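Local coordinates for protein leucine aminopeptidase 2, chloroplastic (Streptomyces sp. BC16019, PDB 5LHJ) that is a metalloaminopeptidase of the M17 family that takes part in bottromycin maturation and probably removes unsubstituted N-terminal amino acids from peptides, at residues 51-56 and 64-69; 86-91 and 118-123; 242-247 and 304-309; 264-269 and 314-319; 388-393 and 414-419. All coordinates share one frame; numbering follows the deposited sequence.

Interaction 1 (51-56 and 64-69); sequences AFSRRR and QVVAEP
Phe52 brings the CD2–CE2 side of its ring up to Glu68 and the carbonyl just before it. Phe52 CD2 lies 3.6 Å from Glu68 CB, and Ala67 O sits at the ring edge, near its plane, 3.4 Å from Phe52 CE2. The two side chains run antiparallel alongside one another, with ring and carboxylate planes 56° apart. Beside them, Arg56 CB rests 3.8 Å from Val66 CG1, while Arg56 CG lies over one face of the Phe52 ring, toward its rim.

No direct hydrogen bond crosses here; two waters do that work. One accepts from Ser53 N at 2.8 Å and donates to Glu68 OE1 at 2.6 Å. The other accepts from Ser53 OG at 2.7 Å and donates to both Val66 O and Glu68 OE1, so this single carboxylate oxygen takes a bond from each water. Glu68 CG sits between its backbone N and carbonyl carbon (chi1 66°), and the extended chain beyond it delivers OE1 to them.

Further out, Arg56 NH1 bonds to Ala103 O of the second subunit, and strand 76-81 pairs antiparallel with 65-69, its Asn79 touching both Ser53 and Glu68. The arrangement is that of a short helix laid against the strand that is outermost within this chain's mixed sheet, in the macro-like N-terminal domain of the M17 aminopeptidases.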
# COMPACT_ATOMS: atom_id res chain seq x y z
N ALA A 51 -19.85 51.77 21.30
CA ALA A 51 -20.66 51.56 20.11
C ALA A 51 -19.84 50.94 18.96
O ALA A 51 -20.32 50.03 18.30
CB ALA A 51 -21.31 52.87 19.67
N PHE A 52 -18.62 51.44 18.74
CA PHE A 52 -17.77 50.90 17.68
C PHE A 52 -17.56 49.40 17.85
O PHE A 52 -17.72 48.63 16.90
CB PHE A 52 -16.43 51.61 17.61
CG PHE A 52 -15.49 51.01 16.60
CD1 PHE A 52 -15.76 51.11 15.24
CD2 PHE A 52 -14.36 50.30 17.00
CE1 PHE A 52 -14.91 50.53 14.30
CE2 PHE A 52 -13.51 49.74 16.07
CZ PHE A 52 -13.78 49.86 14.72
N SER A 53 -17.23 48.98 19.07
CA SER A 53 -17.02 47.57 19.40
C SER A 53 -18.26 46.72 19.11
O SER A 53 -18.14 45.66 18.49
CB SER A 53 -16.60 47.44 20.87
OG SER A 53 -16.18 46.12 21.16
N ARG A 54 -19.43 47.20 19.51
CA ARG A 54 -20.70 46.53 19.17
C ARG A 54 -20.93 46.45 17.66
O ARG A 54 -21.32 45.40 17.15
CB ARG A 54 -21.90 47.24 19.83
CG ARG A 54 -21.98 47.07 21.34
CD ARG A 54 -23.35 47.47 21.88
NE ARG A 54 -23.68 48.88 21.62
CZ ARG A 54 -23.23 49.92 22.32
NH1 ARG A 54 -22.40 49.76 23.35
NH2 ARG A 54 -23.62 51.15 21.98
N ARG A 55 -20.67 47.55 16.95
CA ARG A 55 -20.84 47.61 15.49
C ARG A 55 -19.92 46.65 14.73
O ARG A 55 -20.25 46.23 13.63
CB ARG A 55 -20.63 49.03 14.97
CG ARG A 55 -21.75 49.99 15.36
CD ARG A 55 -21.30 51.44 15.31
NE ARG A 55 -22.34 52.34 15.82
CZ ARG A 55 -22.16 53.60 16.21
NH1 ARG A 55 -20.96 54.18 16.17
NH2 ARG A 55 -23.20 54.29 16.66
N ARG A 56 -18.77 46.34 15.33
CA ARG A 56 -17.83 45.34 14.80
C ARG A 56 -18.17 43.89 15.14
O ARG A 56 -17.53 42.97 14.62
CB ARG A 56 -16.39 45.65 15.25
CG ARG A 56 -15.81 46.95 14.72
CD ARG A 56 -15.76 47.01 13.19
NE ARG A 56 -14.89 45.96 12.63
CZ ARG A 56 -15.09 45.33 11.47
NH1 ARG A 56 -16.15 45.57 10.70
NH2 ARG A 56 -14.21 44.41 11.07
N GLN A 64 -12.00 36.26 21.33
CA GLN A 64 -12.39 37.23 20.30
C GLN A 64 -11.74 38.56 20.64
O GLN A 64 -11.82 39.00 21.78
CB GLN A 64 -13.90 37.43 20.26
CG GLN A 64 -14.37 38.43 19.22
CD GLN A 64 -15.87 38.68 19.27
OE1 GLN A 64 -16.51 38.50 20.31
NE2 GLN A 64 -16.43 39.12 18.15
N VAL A 65 -11.13 39.21 19.66
CA VAL A 65 -10.47 40.49 19.88
C VAL A 65 -10.98 41.52 18.89
O VAL A 65 -10.98 41.27 17.70
CB VAL A 65 -8.95 40.36 19.73
CG1 VAL A 65 -8.28 41.72 19.87
CG2 VAL A 65 -8.41 39.38 20.76
N VAL A 66 -11.40 42.68 19.40
CA VAL A 66 -11.73 43.84 18.56
C VAL A 66 -10.94 45.05 19.03
O VAL A 66 -11.07 45.47 20.18
CB VAL A 66 -13.24 44.14 18.59
CG1 VAL A 66 -13.55 45.36 17.72
CG2 VAL A 66 -14.02 42.93 18.09
N ALA A 67 -10.12 45.60 18.14
CA ALA A 67 -9.28 46.76 18.43
C ALA A 67 -10.02 48.04 18.13
O ALA A 67 -10.77 48.12 17.15
CB ALA A 67 -8.00 46.71 17.63
N GLU A 68 -9.78 49.06 18.95
CA GLU A 68 -10.38 50.38 18.73
C GLU A 68 -9.46 51.48 19.25
O GLU A 68 -8.56 51.19 20.03
CB GLU A 68 -11.71 50.47 19.44
CG GLU A 68 -11.61 50.41 20.96
CD GLU A 68 -12.96 50.30 21.63
OE1 GLU A 68 -13.86 49.64 21.06
OE2 GLU A 68 -13.11 50.89 22.71
N PRO A 69 -9.69 52.72 18.82
CA PRO A 69 -8.95 53.82 19.43
C PRO A 69 -9.24 53.98 20.93
O PRO A 69 -10.35 53.71 21.37
CB PRO A 69 -9.44 55.06 18.67
CG PRO A 69 -10.01 54.56 17.40
CD PRO A 69 -10.49 53.16 17.66
O HOH W 1 -16.27 50.69 21.08
O HOH W 2 -13.57 46.81 20.73

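Interaction 2 (86-91 and 118-123); sequences GSATAA and DGSGVP
Ala88 is where 86-91 first meets the loop 118-123: its methyl faces Ser120, CB to CB at 3.9 Å, with His44 touching both side chains. Its carbonyl is used twice. Val122 CG2 lies 3.6 Å from Ala88 O, and a water donates to that same oxygen at 2.8 Å while accepting from Gly121 N at 3.0 Å. This water is the polar link across a contact that has no direct hydrogen bond.

What holds the facing loop in shape is an ST turn. Ser120 OG, turned between its backbone N and carbonyl carbon (chi1 76°), curls back to accept from Val122 N at 3.2 Å, which ties the Val122 backbone N to the turn.

Thr89 points its CB away from the loop and meets it through the backbone, its carbonyl carbon 3.5 Å from Val122 CG2. Thr89 is the N-cap of helix 90-102, and its N donates to Thr92 OG1, as in a capping box. Pro123 holds the same N-cap position before helix 124-139, so the contact brings together the starts of two helices of the N-terminal domain, where a valine methyl is set against the backbone of the other chain segment.

Ala90, the first residue of its helix, closes the walk: its N lies 3.8 Å from Val122 CG2, the same methyl that touches the two residues before it. Val122 also packs on Phe93, one turn further on, and its carbonyl is taken by Arg127 NH1 of the helix that follows.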
# COMPACT_ATOMS: atom_id res chain seq x y z
N GLY A 86 -19.61 32.72 34.61
CA GLY A 86 -19.84 31.45 35.27
C GLY A 86 -19.09 30.25 34.73
O GLY A 86 -18.81 29.31 35.49
N SER A 87 -18.76 30.25 33.44
CA SER A 87 -18.07 29.12 32.81
C SER A 87 -16.55 29.30 32.64
O SER A 87 -15.86 28.34 32.27
CB SER A 87 -18.71 28.81 31.45
OG SER A 87 -18.57 29.89 30.56
N ALA A 88 -16.04 30.50 32.91
CA ALA A 88 -14.62 30.80 32.66
C ALA A 88 -13.71 30.00 33.58
O ALA A 88 -14.04 29.79 34.75
CB ALA A 88 -14.36 32.29 32.81
N THR A 89 -12.58 29.56 33.04
CA THR A 89 -11.55 28.83 33.78
C THR A 89 -10.22 29.54 33.60
O THR A 89 -10.13 30.49 32.85
CB THR A 89 -11.39 27.41 33.21
OG1 THR A 89 -10.93 27.50 31.85
CG2 THR A 89 -12.71 26.65 33.28
N ALA A 90 -9.19 29.06 34.28
CA ALA A 90 -7.83 29.55 34.06
C ALA A 90 -7.41 29.44 32.59
O ALA A 90 -6.73 30.32 32.06
CB ALA A 90 -6.84 28.84 34.97
N ALA A 91 -7.84 28.37 31.91
CA ALA A 91 -7.54 28.18 30.49
C ALA A 91 -8.15 29.28 29.61
O ALA A 91 -7.57 29.66 28.60
CB ALA A 91 -8.00 26.80 30.02
N ASP A 118 -12.95 40.44 37.18
CA ASP A 118 -13.44 39.56 38.25
C ASP A 118 -14.89 39.20 37.93
O ASP A 118 -15.44 39.65 36.93
CB ASP A 118 -13.26 40.19 39.65
CG ASP A 118 -13.96 41.55 39.80
OD1 ASP A 118 -14.75 41.95 38.93
OD2 ASP A 118 -13.70 42.22 40.81
N GLY A 119 -15.51 38.39 38.75
CA GLY A 119 -16.87 37.96 38.45
C GLY A 119 -16.92 36.50 38.06
O GLY A 119 -17.95 35.87 38.27
N SER A 120 -15.84 35.96 37.49
CA SER A 120 -15.73 34.51 37.34
C SER A 120 -15.34 33.88 38.67
O SER A 120 -14.98 34.58 39.62
CB SER A 120 -14.71 34.11 36.26
OG SER A 120 -13.38 34.27 36.71
N GLY A 121 -15.41 32.56 38.73
CA GLY A 121 -14.92 31.80 39.87
C GLY A 121 -13.41 31.60 39.93
O GLY A 121 -12.93 30.96 40.87
N VAL A 122 -12.66 32.14 38.97
CA VAL A 122 -11.21 31.98 38.94
C VAL A 122 -10.60 33.03 39.88
O VAL A 122 -10.74 34.22 39.63
CB VAL A 122 -10.61 32.17 37.52
CG1 VAL A 122 -9.11 31.91 37.53
CG2 VAL A 122 -11.30 31.25 36.51
N PRO A 123 -9.92 32.58 40.96
CA PRO A 123 -9.34 33.54 41.91
C PRO A 123 -8.26 34.42 41.29
O PRO A 123 -7.63 34.03 40.29
CB PRO A 123 -8.72 32.65 42.99
CG PRO A 123 -9.37 31.32 42.84
CD PRO A 123 -9.69 31.19 41.38
O HOH W 3 -16.03 30.78 36.39

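Interaction 3 (242-247 and 304-309); sequences ELTYDP and PLRVRG
Leu243 and Gly309 form a hydrogen-bonded antiparallel pair, the Gly309 N to Leu243 O bond being 2.6 Å and nearly straight at 172°. Tyr245 and Val307 repeat it, with Tyr245 N 2.8 Å from Val307 O. The non-hydrogen-bonded pair between them, Thr244 and Arg308, adds a side-chain bond: Arg308 bends at chi2 and chi3 to bring NE to Thr244 OG1, at a modelled distance too short to be taken literally.

Charges gather on the Thr244 and Arg308 side of the pair. Arg306, extended from CG to NE, offers a face of its guanidinium to Asp246, whose OD2 stands 3.0 Å from Arg306 NE. Glu242 OE1 lies 3.6 Å from Arg308 NH1. Both are salt bridges of charge alone, since no N-H points at either oxygen; Glu242 OE2 bonds instead to Tyr240 and His310 and pairs with Arg356.

On the other face Leu243, Tyr245 and Val307 pack on helix 286-301. Tyr245 OH bonds to Leu303 O. Leu305 O is buried without a polar partner, 3.3 Å from Tyr245 CD2 and 3.6 Å from Pro247 CD. Strand 306-316 also runs parallel to 255-263, making this the antiparallel flank of the catalytic domain's mixed sheet.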
# COMPACT_ATOMS: atom_id res chain seq x y z
N GLU A 242 23.00 13.46 33.58
CA GLU A 242 22.25 13.54 34.83
C GLU A 242 22.34 14.97 35.36
O GLU A 242 23.42 15.56 35.41
CB GLU A 242 22.72 12.50 35.85
CG GLU A 242 22.14 11.12 35.54
CD GLU A 242 22.58 10.00 36.47
OE1 GLU A 242 23.57 10.15 37.22
OE2 GLU A 242 21.94 8.92 36.42
N LEU A 243 21.18 15.50 35.72
CA LEU A 243 21.00 16.93 36.00
C LEU A 243 20.24 16.97 37.32
O LEU A 243 19.12 16.46 37.38
CB LEU A 243 20.19 17.55 34.84
CG LEU A 243 19.87 19.04 34.81
CD1 LEU A 243 21.15 19.84 34.66
CD2 LEU A 243 18.92 19.38 33.67
N THR A 244 20.83 17.53 38.38
CA THR A 244 20.23 17.48 39.71
C THR A 244 19.97 18.85 40.36
O THR A 244 20.87 19.69 40.47
CB THR A 244 21.10 16.63 40.66
OG1 THR A 244 21.36 15.36 40.06
CG2 THR A 244 20.42 16.41 42.00
N TYR A 245 18.72 19.04 40.81
CA TYR A 245 18.33 20.17 41.64
C TYR A 245 18.32 19.73 43.10
O TYR A 245 17.56 18.84 43.49
CB TYR A 245 16.95 20.69 41.24
CG TYR A 245 16.37 21.74 42.16
CD1 TYR A 245 16.93 23.03 42.23
CD2 TYR A 245 15.25 21.47 42.95
CE1 TYR A 245 16.39 23.99 43.06
CE2 TYR A 245 14.71 22.43 43.78
CZ TYR A 245 15.27 23.69 43.84
OH TYR A 245 14.71 24.65 44.67
N ASP A 246 19.18 20.36 43.91
CA ASP A 246 19.37 19.96 45.30
C ASP A 246 19.46 21.21 46.14
O ASP A 246 20.56 21.62 46.50
CB ASP A 246 20.64 19.10 45.41
CG ASP A 246 20.60 18.12 46.57
OD1 ASP A 246 19.83 18.31 47.54
OD2 ASP A 246 21.36 17.12 46.51
N PRO A 247 18.31 21.82 46.49
CA PRO A 247 18.29 23.16 47.09
C PRO A 247 18.81 23.21 48.52
O PRO A 247 18.51 22.32 49.31
CB PRO A 247 16.80 23.50 47.08
CG PRO A 247 16.13 22.19 47.28
CD PRO A 247 17.01 21.14 46.66
N PRO A 304 11.06 22.95 48.05
CA PRO A 304 11.81 22.13 49.01
C PRO A 304 11.75 20.65 48.62
O PRO A 304 11.08 19.85 49.28
CB PRO A 304 11.08 22.41 50.34
CG PRO A 304 9.66 22.58 49.91
CD PRO A 304 9.73 23.30 48.59
N LEU A 305 12.45 20.32 47.54
CA LEU A 305 12.34 19.02 46.90
C LEU A 305 13.60 18.77 46.09
O LEU A 305 14.02 19.63 45.33
CB LEU A 305 11.12 19.01 45.96
CG LEU A 305 10.70 17.70 45.29
CD1 LEU A 305 10.16 16.75 46.34
CD2 LEU A 305 9.64 17.95 44.23
N ARG A 306 14.20 17.60 46.27
CA ARG A 306 15.35 17.19 45.48
C ARG A 306 14.83 16.52 44.20
O ARG A 306 13.99 15.64 44.28
CB ARG A 306 16.20 16.21 46.26
CG ARG A 306 17.52 15.87 45.61
CD ARG A 306 18.31 14.99 46.56
NE ARG A 306 19.66 14.72 46.08
CZ ARG A 306 20.52 13.86 46.65
NH1 ARG A 306 20.18 13.16 47.74
NH2 ARG A 306 21.74 13.69 46.12
N VAL A 307 15.33 16.95 43.05
CA VAL A 307 14.89 16.38 41.76
C VAL A 307 16.10 16.06 40.90
O VAL A 307 16.96 16.91 40.68
CB VAL A 307 13.94 17.34 41.00
CG1 VAL A 307 13.35 16.63 39.78
CG2 VAL A 307 12.82 17.82 41.92
N ARG A 308 16.16 14.82 40.42
CA ARG A 308 17.21 14.37 39.53
C ARG A 308 16.64 14.05 38.14
O ARG A 308 15.73 13.24 38.04
CB ARG A 308 17.87 13.13 40.12
CG ARG A 308 18.72 12.31 39.17
CD ARG A 308 20.08 12.89 38.82
NE ARG A 308 20.97 12.93 39.99
CZ ARG A 308 21.59 11.89 40.54
NH1 ARG A 308 21.42 10.65 40.06
NH2 ARG A 308 22.38 12.09 41.60
N GLY A 309 17.23 14.64 37.11
CA GLY A 309 16.93 14.31 35.71
C GLY A 309 17.91 13.29 35.16
O GLY A 309 19.11 13.36 35.45

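Interaction 4 (264-269 and 314-319); sequences TFDSGG and AENMPD
Asp266 and Asn316 form a parallel beta bridge at the dimanganese site of the M17 catalytic domain. Asp266 is a ligand of both manganese ions, though neither is bound to this chain here. Both side chains have CG anti to the backbone N (chi1 177° and -173°), which lays carboxylate and amide side by side, pointing the same way. Asn316 ND2 donates to Asp266 OD1 at 3.0 Å, while Gly268 N reaches the same oxygen from the opposite face of the carboxylate at 2.9 Å, closing an Asx turn. Two bonds thus fix the rotation of the group, and OD2 forms a salt bridge with Lys273 and lies close to the carboxylates of Asp343 and Glu345, two other ligands of the site. With alanine in place of Asp266 the shared manganese ligand is gone, which would probably weaken metal binding and leave Lys273 without this countercharge and Gly268 N and Asn316 ND2 without their common acceptor.

Asn316 N donates to Phe265 O at 2.8 Å, and at the start Thr264 N donates to Ala314 O at 2.9 Å. On the face away from the metals, Met317 SD makes a Met-aromatic contact at the edge of the Phe265 ring, 4.6 Å from its centroid. Glu315, on that same face, bonds to Ser234 and salt-bridges Arg324 of the third subunit.

Ser267 closes the pairing. Its N and OG both donate to Asn316 O, the hydroxyl from 2.9 Å, and OG in turn accepts from Gly269 N at 3.0 Å, an ST turn, with Pro318 CD against it.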
# COMPACT_ATOMS: atom_id res chain seq x y z
N THR A 264 17.32 12.44 19.42
CA THR A 264 17.39 13.69 18.69
C THR A 264 17.02 13.58 17.21
O THR A 264 16.58 14.56 16.62
CB THR A 264 18.77 14.35 18.84
OG1 THR A 264 19.79 13.49 18.31
CG2 THR A 264 19.05 14.63 20.32
N PHE A 265 17.20 12.40 16.63
CA PHE A 265 16.66 12.11 15.32
C PHE A 265 16.32 10.63 15.25
O PHE A 265 17.17 9.79 15.55
CB PHE A 265 17.64 12.48 14.20
CG PHE A 265 17.07 12.24 12.84
CD1 PHE A 265 16.08 13.06 12.34
CD2 PHE A 265 17.45 11.13 12.11
CE1 PHE A 265 15.50 12.80 11.10
CE2 PHE A 265 16.90 10.87 10.87
CZ PHE A 265 15.92 11.69 10.37
N ASP A 266 15.07 10.33 14.89
CA ASP A 266 14.61 8.96 14.76
C ASP A 266 14.11 8.69 13.33
O ASP A 266 13.01 9.11 12.95
CB ASP A 266 13.51 8.68 15.77
CG ASP A 266 12.93 7.30 15.64
OD1 ASP A 266 13.60 6.41 15.08
OD2 ASP A 266 11.78 7.11 16.08
N SER A 267 14.92 7.97 12.56
CA SER A 267 14.57 7.55 11.21
C SER A 267 13.76 6.26 11.18
O SER A 267 13.37 5.84 10.09
CB SER A 267 15.84 7.29 10.40
OG SER A 267 16.39 6.05 10.80
N GLY A 268 13.60 5.60 12.32
CA GLY A 268 13.04 4.25 12.38
C GLY A 268 14.08 3.15 12.34
O GLY A 268 13.75 1.99 12.58
N GLY A 269 15.34 3.49 12.06
CA GLY A 269 16.39 2.48 11.90
C GLY A 269 16.15 1.61 10.68
O GLY A 269 15.44 2.01 9.75
N ALA A 314 20.46 10.11 21.87
CA ALA A 314 20.99 9.33 20.74
C ALA A 314 20.23 9.63 19.46
O ALA A 314 19.15 10.22 19.50
CB ALA A 314 20.92 7.84 21.04
N GLU A 315 20.82 9.24 18.33
CA GLU A 315 20.11 9.17 17.05
C GLU A 315 19.82 7.71 16.71
O GLU A 315 20.60 6.84 17.05
CB GLU A 315 20.92 9.76 15.91
CG GLU A 315 21.17 11.26 15.94
CD GLU A 315 21.80 11.77 14.65
OE1 GLU A 315 22.40 10.97 13.89
OE2 GLU A 315 21.71 12.99 14.38
N ASN A 316 18.69 7.45 16.04
CA ASN A 316 18.35 6.12 15.52
C ASN A 316 18.43 6.19 13.98
O ASN A 316 17.54 6.75 13.34
CB ASN A 316 16.94 5.73 15.98
CG ASN A 316 16.57 4.29 15.63
OD1 ASN A 316 17.43 3.45 15.40
ND2 ASN A 316 15.28 4.00 15.62
N MET A 317 19.51 5.64 13.40
CA MET A 317 19.79 5.77 11.96
C MET A 317 20.04 4.40 11.32
O MET A 317 20.54 3.50 11.98
CB MET A 317 21.06 6.62 11.75
CG MET A 317 20.97 8.08 12.17
SD MET A 317 20.02 9.03 10.97
CE MET A 317 21.28 9.68 9.89
N PRO A 318 19.70 4.25 10.02
CA PRO A 318 20.15 3.06 9.29
C PRO A 318 21.62 3.22 8.88
O PRO A 318 22.08 4.34 8.62
CB PRO A 318 19.24 3.06 8.06
CG PRO A 318 19.07 4.51 7.76
CD PRO A 318 19.12 5.24 9.10
N ASP A 319 22.34 2.11 8.82
CA ASP A 319 23.79 2.14 8.63
C ASP A 319 24.27 0.71 8.58
O ASP A 319 23.59 -0.20 9.09
CB ASP A 319 24.47 2.82 9.82
CG ASP A 319 25.93 3.09 9.58
OD1 ASP A 319 26.22 4.01 8.80
OD2 ASP A 319 26.79 2.38 10.19
O HOH W 4 20.40 14.67 16.02

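Interaction 5 (388-393 and 414-419); sequences ALFTPD and LPLLAH
Phe390 and Leu414 make the tight part of this contact. Phe390 CZ lies 3.5 Å from Leu414 CB, and Leu414 CD1 reaches on to Ala388 CB at 3.9 Å. Although the CB of Phe390 does not point at the loop, its CG lies anti to the carbonyl carbon (chi1 -69°), and this swings the ring across to it. Pro415 O then meets the ring edge in plane, 3.6 Å from Phe390 CE2, and Leu416 CD2 sits 3.9 Å from Phe390 CD2. One backbone bond crosses between the segments, Leu414 N to Leu389 O at 2.9 Å. An alanine in place of Phe390 is likely to open a gap between Leu414 and Leu416, letting the loop shift.

Beyond the strand the pairing lapses. There a water accepts from Thr391 N and donates to Leu414 O at 2.7 Å, standing in for a direct link between the backbones. At the solvent side Leu416, centre of an inverse gamma turn, touches exposed Pro392 through a single methyl, Leu416 CD1 to Pro392 CD, 3.7 Å.

The setting is a beta-alpha-beta crossover: strand 386-390 leads through helix 394-407 to the parallel strand 410-413, and the loop 414-419 leaves from its end. Cys412 of the fifth subunit packs on Leu414 and Pro415. Helix 440-449 covers Phe390 and Leu416 through Ala445, while strand 458-462 runs antiparallel along the other edge of 386-390.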
# COMPACT_ATOMS: atom_id res chain seq x y z
N ALA A 388 -0.95 10.29 27.29
CA ALA A 388 -1.35 9.09 28.03
C ALA A 388 -0.54 9.00 29.33
O ALA A 388 0.69 9.22 29.32
CB ALA A 388 -1.15 7.85 27.19
N LEU A 389 -1.24 8.72 30.43
CA LEU A 389 -0.63 8.57 31.77
C LEU A 389 -0.79 7.12 32.23
O LEU A 389 -1.90 6.59 32.21
CB LEU A 389 -1.32 9.48 32.78
CG LEU A 389 -1.07 9.22 34.27
CD1 LEU A 389 0.39 9.44 34.65
CD2 LEU A 389 -1.97 10.11 35.11
N PHE A 390 0.31 6.49 32.65
CA PHE A 390 0.28 5.16 33.25
C PHE A 390 0.92 5.20 34.62
O PHE A 390 2.00 5.76 34.79
CB PHE A 390 1.07 4.17 32.41
CG PHE A 390 0.46 3.84 31.09
CD1 PHE A 390 0.72 4.62 29.97
CD2 PHE A 390 -0.36 2.72 30.95
CE1 PHE A 390 0.18 4.30 28.73
CE2 PHE A 390 -0.91 2.40 29.71
CZ PHE A 390 -0.65 3.19 28.60
N THR A 391 0.26 4.57 35.60
CA THR A 391 0.87 4.33 36.92
C THR A 391 0.05 3.30 37.68
O THR A 391 -1.17 3.31 37.57
CB THR A 391 0.99 5.62 37.78
OG1 THR A 391 1.53 5.30 39.08
CG2 THR A 391 -0.34 6.30 37.97
N PRO A 392 0.71 2.42 38.45
CA PRO A 392 -0.07 1.53 39.34
C PRO A 392 -0.59 2.21 40.61
O PRO A 392 -1.40 1.61 41.32
CB PRO A 392 0.92 0.42 39.68
CG PRO A 392 2.25 1.01 39.51
CD PRO A 392 2.15 2.11 38.49
N ASP A 393 -0.11 3.42 40.90
CA ASP A 393 -0.40 4.13 42.14
C ASP A 393 -1.53 5.14 41.90
O ASP A 393 -1.34 6.16 41.26
CB ASP A 393 0.90 4.83 42.59
CG ASP A 393 0.82 5.45 43.96
OD1 ASP A 393 -0.16 6.15 44.31
OD2 ASP A 393 1.81 5.27 44.71
N LEU A 414 -4.40 5.58 31.19
CA LEU A 414 -4.68 4.27 30.61
C LEU A 414 -4.22 3.17 31.57
O LEU A 414 -3.29 3.37 32.33
CB LEU A 414 -4.00 4.14 29.25
CG LEU A 414 -4.47 5.13 28.17
CD1 LEU A 414 -3.69 4.88 26.89
CD2 LEU A 414 -5.97 5.00 27.92
N PRO A 415 -4.88 2.00 31.53
CA PRO A 415 -4.58 0.91 32.45
C PRO A 415 -3.35 0.09 32.08
O PRO A 415 -3.10 -0.18 30.89
CB PRO A 415 -5.84 0.03 32.36
CG PRO A 415 -6.31 0.23 30.96
CD PRO A 415 -6.06 1.69 30.70
N LEU A 416 -2.62 -0.33 33.10
CA LEU A 416 -1.54 -1.31 32.94
C LEU A 416 -2.18 -2.71 32.89
O LEU A 416 -2.16 -3.44 33.88
CB LEU A 416 -0.53 -1.19 34.07
CG LEU A 416 0.30 0.11 34.02
CD1 LEU A 416 0.87 0.48 35.39
CD2 LEU A 416 1.44 -0.01 33.01
N LEU A 417 -2.73 -3.07 31.74
CA LEU A 417 -3.54 -4.28 31.59
C LEU A 417 -2.70 -5.54 31.70
O LEU A 417 -1.84 -5.80 30.87
CB LEU A 417 -4.26 -4.28 30.24
CG LEU A 417 -5.31 -3.18 30.02
CD1 LEU A 417 -5.76 -3.12 28.57
CD2 LEU A 417 -6.51 -3.32 30.94
N ALA A 418 -2.96 -6.33 32.74
CA ALA A 418 -2.20 -7.57 32.95
C ALA A 418 -2.26 -8.52 31.74
O ALA A 418 -1.27 -9.15 31.40
CB ALA A 418 -2.67 -8.28 34.21
N HIS A 419 -3.41 -8.57 31.07
CA HIS A 419 -3.56 -9.45 29.91
C HIS A 419 -2.76 -9.01 28.67
O HIS A 419 -2.56 -9.81 27.75
CB HIS A 419 -5.03 -9.69 29.56
CG HIS A 419 -5.79 -8.47 29.14
ND1 HIS A 419 -6.74 -7.87 29.94
CD2 HIS A 419 -5.77 -7.76 27.99
CE1 HIS A 419 -7.27 -6.85 29.30
NE2 HIS A 419 -6.69 -6.76 28.12
O HOH W 5 -2.37 3.52 34.90

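In the fold
Interactions 1 and 2 are surface contacts of the N-terminal domain, their centres about 23 Å apart, and both rely on waters in place of direct hydrogen bonds. Interactions 3, 4 and 5 are buried in the catalytic domain and reach one sheet. Interactions 3 and 4 share strand 306-316, paired antiparallel near its start and parallel near its end, with centres about 30 Å apart; the first is a regular ladder edged by salt bridges, the second a short bridge whose side chains orient a metal ligand. Interaction 5 is mainly apolar, with one backbone bond and a water. Interactions 1, 4 and 5 also meet other subunits, whereas 2 and 3 do not.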